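Local coordinates for redox-sensing transcriptional repressor Rex (Thermoanaerobacter ethanolicus, PDB 3WG9), which probably represses transcription in response to the cellular NADH/NAD(+) redox state, binding DNA as a homodimer, at residues I12-R17 / M42-S47; H19-E24 / R36-K41. All coordinates share one frame; numbering follows the deposited sequence.

Interaction 1. Residues I12-R17 / M42-S47; sequences IRRLPR and MGVTAS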
# COMPACT_ATOMS: atom_id res chain seq x y z
N ILE B 12 -5.95 -9.71 -10.29
CA ILE B 12 -5.07 -8.57 -10.69
C ILE B 12 -4.19 -8.18 -9.51
O ILE B 12 -3.03 -7.87 -9.68
CB ILE B 12 -5.93 -7.38 -11.14
CG1 ILE B 12 -6.60 -7.73 -12.46
CG2 ILE B 12 -5.10 -5.99 -11.24
CD1 ILE B 12 -7.77 -6.69 -12.81
N ARG B 13 -4.71 -8.22 -8.28
CA ARG B 13 -3.88 -7.82 -7.13
C ARG B 13 -2.82 -8.85 -6.74
O ARG B 13 -1.84 -8.50 -6.10
CB ARG B 13 -4.72 -7.54 -5.87
CG ARG B 13 -5.64 -6.28 -6.09
CD ARG B 13 -6.08 -5.64 -4.77
NE ARG B 13 -6.97 -4.50 -5.02
CZ ARG B 13 -6.52 -3.27 -5.32
NH1 ARG B 13 -5.20 -3.02 -5.46
NH2 ARG B 13 -7.39 -2.29 -5.41
N ARG B 14 -2.97 -10.11 -7.16
CA ARG B 14 -1.86 -11.04 -6.95
C ARG B 14 -0.75 -10.86 -7.96
O ARG B 14 0.42 -11.24 -7.69
CB ARG B 14 -2.33 -12.51 -7.04
CG ARG B 14 -3.21 -12.87 -5.84
CD ARG B 14 -3.57 -14.40 -5.82
NE ARG B 14 -4.53 -14.80 -6.85
CZ ARG B 14 -5.84 -14.89 -6.69
NH1 ARG B 14 -6.40 -14.55 -5.52
NH2 ARG B 14 -6.59 -15.29 -7.71
N LEU B 15 -1.08 -10.39 -9.16
CA LEU B 15 -0.03 -10.33 -10.22
C LEU B 15 1.21 -9.50 -9.88
O LEU B 15 2.33 -9.90 -10.24
CB LEU B 15 -0.61 -9.88 -11.58
CG LEU B 15 -1.76 -10.75 -12.15
CD1 LEU B 15 -2.40 -10.12 -13.39
CD2 LEU B 15 -1.21 -12.17 -12.54
N PRO B 16 1.04 -8.29 -9.31
CA PRO B 16 2.26 -7.57 -8.91
C PRO B 16 3.07 -8.28 -7.82
O PRO B 16 4.28 -8.10 -7.80
CB PRO B 16 1.75 -6.19 -8.44
CG PRO B 16 0.33 -6.10 -9.10
CD PRO B 16 -0.17 -7.51 -9.03
N ARG B 17 2.41 -9.01 -6.93
CA ARG B 17 3.14 -9.81 -5.93
C ARG B 17 3.98 -10.88 -6.65
O ARG B 17 5.18 -11.03 -6.36
CB ARG B 17 2.18 -10.47 -4.95
CG ARG B 17 1.25 -9.49 -4.19
CD ARG B 17 0.37 -10.28 -3.19
NE ARG B 17 1.22 -11.08 -2.30
CZ ARG B 17 0.98 -12.34 -1.95
NH1 ARG B 17 -0.08 -12.98 -2.42
NH2 ARG B 17 1.79 -12.96 -1.10
N MET B 42 4.24 -17.28 -1.90
CA MET B 42 3.12 -16.38 -2.12
C MET B 42 1.93 -16.58 -1.21
O MET B 42 1.07 -15.70 -1.13
CB MET B 42 2.66 -16.52 -3.59
CG MET B 42 3.79 -16.18 -4.53
SD MET B 42 4.24 -14.39 -4.46
CE MET B 42 2.61 -13.72 -4.37
N GLY B 43 1.83 -17.75 -0.58
CA GLY B 43 0.66 -18.02 0.22
C GLY B 43 -0.55 -18.22 -0.69
O GLY B 43 -1.68 -17.95 -0.29
N VAL B 44 -0.30 -18.68 -1.92
CA VAL B 44 -1.37 -18.92 -2.91
C VAL B 44 -1.15 -20.40 -3.40
O VAL B 44 -0.03 -20.77 -3.68
CB VAL B 44 -1.21 -17.90 -4.11
CG1 VAL B 44 -2.24 -18.14 -5.15
CG2 VAL B 44 -1.32 -16.41 -3.63
N THR B 45 -2.19 -21.22 -3.51
CA THR B 45 -1.96 -22.60 -3.98
C THR B 45 -1.28 -22.65 -5.35
O THR B 45 -1.49 -21.76 -6.20
CB THR B 45 -3.25 -23.37 -4.05
OG1 THR B 45 -4.10 -22.79 -5.06
CG2 THR B 45 -3.94 -23.43 -2.66
N ALA B 46 -0.48 -23.69 -5.59
CA ALA B 46 0.07 -23.84 -6.94
C ALA B 46 -1.01 -23.84 -8.02
O ALA B 46 -0.80 -23.29 -9.13
CB ALA B 46 0.99 -25.08 -7.03
N SER B 47 -2.17 -24.42 -7.73
CA SER B 47 -3.22 -24.50 -8.79
C SER B 47 -3.80 -23.10 -9.08
O SER B 47 -4.07 -22.77 -10.23
CB SER B 47 -4.28 -25.52 -8.43
OG SER B 47 -4.96 -25.18 -7.23

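Interaction 2. Residues H19-E24 / R36-K41; sequences HRYLEE and RELSEK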
# COMPACT_ATOMS: atom_id res chain seq x y z
N HIS B 19 5.23 -10.65 -9.68
CA HIS B 19 6.27 -9.90 -10.43
C HIS B 19 7.40 -9.48 -9.46
O HIS B 19 8.60 -9.59 -9.74
CB HIS B 19 5.58 -8.64 -11.01
CG HIS B 19 6.45 -7.81 -11.88
ND1 HIS B 19 7.12 -6.68 -11.42
CD2 HIS B 19 6.76 -7.93 -13.19
CE1 HIS B 19 7.80 -6.14 -12.42
NE2 HIS B 19 7.60 -6.88 -13.51
N ARG B 20 7.03 -8.95 -8.31
CA ARG B 20 8.01 -8.45 -7.34
C ARG B 20 8.90 -9.59 -6.76
O ARG B 20 10.09 -9.43 -6.54
CB ARG B 20 7.22 -7.80 -6.18
CG ARG B 20 8.08 -7.06 -5.09
CD ARG B 20 7.24 -6.06 -4.23
NE ARG B 20 5.93 -6.57 -3.83
CZ ARG B 20 5.71 -7.42 -2.83
NH1 ARG B 20 6.75 -7.89 -2.15
NH2 ARG B 20 4.48 -7.84 -2.50
N TYR B 21 8.31 -10.74 -6.49
CA TYR B 21 9.06 -11.88 -6.00
C TYR B 21 10.03 -12.45 -7.06
O TYR B 21 11.19 -12.69 -6.73
CB TYR B 21 8.16 -12.97 -5.41
CG TYR B 21 8.94 -14.15 -4.90
CD1 TYR B 21 9.96 -13.97 -3.95
CD2 TYR B 21 8.69 -15.44 -5.35
CE1 TYR B 21 10.71 -15.02 -3.48
CE2 TYR B 21 9.44 -16.53 -4.86
CZ TYR B 21 10.45 -16.30 -3.92
OH TYR B 21 11.21 -17.33 -3.40
N LEU B 22 9.56 -12.62 -8.30
CA LEU B 22 10.39 -12.98 -9.46
C LEU B 22 11.54 -12.00 -9.77
O LEU B 22 12.62 -12.40 -10.24
CB LEU B 22 9.52 -13.13 -10.70
CG LEU B 22 8.82 -14.50 -10.69
CD1 LEU B 22 7.55 -14.47 -11.51
CD2 LEU B 22 9.75 -15.61 -11.16
N GLU B 23 11.27 -10.71 -9.59
CA GLU B 23 12.30 -9.70 -9.75
C GLU B 23 13.48 -9.95 -8.79
O GLU B 23 14.64 -9.89 -9.18
CB GLU B 23 11.69 -8.30 -9.56
CG GLU B 23 12.62 -7.17 -9.92
CD GLU B 23 11.86 -5.82 -9.87
OE1 GLU B 23 11.95 -5.13 -8.84
OE2 GLU B 23 11.12 -5.50 -10.81
N GLU B 24 13.17 -10.31 -7.55
CA GLU B 24 14.19 -10.56 -6.54
C GLU B 24 15.01 -11.80 -6.91
O GLU B 24 16.24 -11.76 -6.84
CB GLU B 24 13.52 -10.70 -5.19
CG GLU B 24 14.42 -11.09 -4.00
CD GLU B 24 13.59 -11.29 -2.73
OE1 GLU B 24 13.72 -12.34 -2.05
OE2 GLU B 24 12.74 -10.42 -2.45
N ARG B 36 5.82 -25.54 -6.15
CA ARG B 36 5.59 -25.57 -4.72
C ARG B 36 6.36 -24.42 -4.03
O ARG B 36 5.83 -23.80 -3.12
CB ARG B 36 5.88 -26.94 -4.10
CG ARG B 36 7.33 -27.31 -4.07
CD ARG B 36 7.57 -28.49 -3.14
NE ARG B 36 6.82 -28.35 -1.89
CZ ARG B 36 7.08 -29.04 -0.78
NH1 ARG B 36 8.07 -29.92 -0.74
NH2 ARG B 36 6.33 -28.84 0.30
N GLU B 37 7.56 -24.10 -4.52
CA GLU B 37 8.40 -23.04 -3.92
C GLU B 37 7.69 -21.68 -4.09
O GLU B 37 7.59 -20.86 -3.16
CB GLU B 37 9.77 -22.97 -4.60
CG GLU B 37 10.57 -24.28 -4.58
CD GLU B 37 11.99 -24.18 -5.20
OE1 GLU B 37 12.97 -24.28 -4.43
OE2 GLU B 37 12.16 -24.02 -6.45
N LEU B 38 7.20 -21.47 -5.30
CA LEU B 38 6.44 -20.28 -5.59
C LEU B 38 5.20 -20.16 -4.73
O LEU B 38 4.97 -19.13 -4.12
CB LEU B 38 6.13 -20.16 -7.08
CG LEU B 38 5.50 -18.84 -7.50
CD1 LEU B 38 6.44 -17.60 -7.20
CD2 LEU B 38 5.09 -18.87 -8.98
N SER B 39 4.41 -21.22 -4.69
CA SER B 39 3.20 -21.25 -3.87
C SER B 39 3.52 -20.96 -2.40
O SER B 39 2.86 -20.16 -1.75
CB SER B 39 2.54 -22.64 -3.98
OG SER B 39 1.54 -22.80 -3.00
N GLU B 40 4.52 -21.66 -1.87
CA GLU B 40 4.89 -21.46 -0.45
C GLU B 40 5.23 -20.00 -0.18
O GLU B 40 4.77 -19.43 0.78
CB GLU B 40 6.03 -22.38 -0.04
CG GLU B 40 5.51 -23.80 0.17
CD GLU B 40 6.59 -24.86 0.39
OE1 GLU B 40 6.21 -26.03 0.64
OE2 GLU B 40 7.81 -24.56 0.27
N LYS B 41 5.98 -19.38 -1.07
CA LYS B 41 6.36 -17.99 -0.90
C LYS B 41 5.15 -17.04 -0.96
O LYS B 41 5.02 -16.13 -0.14
CB LYS B 41 7.40 -17.59 -1.94
CG LYS B 41 7.78 -16.12 -1.81
CD LYS B 41 8.84 -15.83 -0.70
CE LYS B 41 8.76 -14.32 -0.33
NZ LYS B 41 10.04 -13.74 0.19

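Interaction 1. Residues I12-R17 / M42-S47
R14 reaches V44 with the aliphatic part of its side chain, its CD lying 3.7 Å from V44 CG2. The chain then bends at chi3 (-72°) and carries the guanidinium past the valine to D52 of helix 46-54, whose carboxylate holds NE in a salt bridge. One turn on, R17, on which D197 of the second subunit packs, grips the end of helix 35-42. Its NH2 donates to the carbonyl oxygen of M42 at 2.8 Å with an N-H...O angle of 155°, and NH1 adds a weak second bond to the same oxygen, at 3.2 Å. That oxygen lies at the edge of the guanidinium, near its plane. The M42 side chain, folded back by bends at chi2 and chi3, sets its CE over one face of the group, 3.2 Å from R17 CZ, while V44 CG2 meets the edge 3.8 Å from NH1. G43 follows with positive phi and breaks the helix, which fits the turn of a predicted helix-turn-helix; T45 caps the next helix through Q48 N. V44 also packs on I49 of helix 46-54 and, with M42, on Y18, so the turn joining helix 35-42 to helix 46-54 packs against helix 9-27.

Interaction 2. Residues H19-E24 / R36-K41
Y21 and K41 mark the closest backbone approach of the two helical segments, with 8.4 Å between Y21 CA and K41 CA. The tyrosine ring bridges this gap, its CG placed anti to the backbone N (chi1 -180°). K41 lays its methylenes across one ring face: its CG stands 3.4 Å from the ring centroid and 9° off the ring normal, a CH-pi contact almost directly over the centre. The lysine then runs on obliquely, bringing CD to 3.4 Å from Y21 CE1. Both segments lie in the predicted helix-turn-helix region of the winged-helix domain, helix 9-27 passing beside helix 35-42, and I33 of the short strand between them touches both Y21 and L38. At the ring edge, near its plane, L38 CD1 comes to 3.6 Å from Y21 CD2, so one residue covers a face while the other closes a side. Leucine in place of Y21 would probably strip the K41 methylenes of their aromatic platform and let the lysine chain move more freely. E24 OE1 and K41 NZ lie 4.5 Å apart, beyond salt-bridge range, though their opposite charges may still attract. On the other side of helix 9-27, H19 stacks on Y72 of helix 68-78.

In the fold
Both contacts use helix 9-27, interaction 1 on its earlier turns and interaction 2 further along, and their centres lie 9 Å apart. Each is only partly buried, with one buried residue, M42 or L38, among those that touch. Their chemistry differs: interaction 1 ties an arginine to a backbone carbonyl where helix 35-42 ends, whereas interaction 2 has no hydrogen bond between its segments and relies on apolar and CH-pi packing against L38 and K41 in the last turns of that helix. S39 joins them, its OG probably hydrogen-bonded to V44 O at 2.7 Å. Both also adjoin the second subunit, where D197 of that subunit forms a salt bridge with R20.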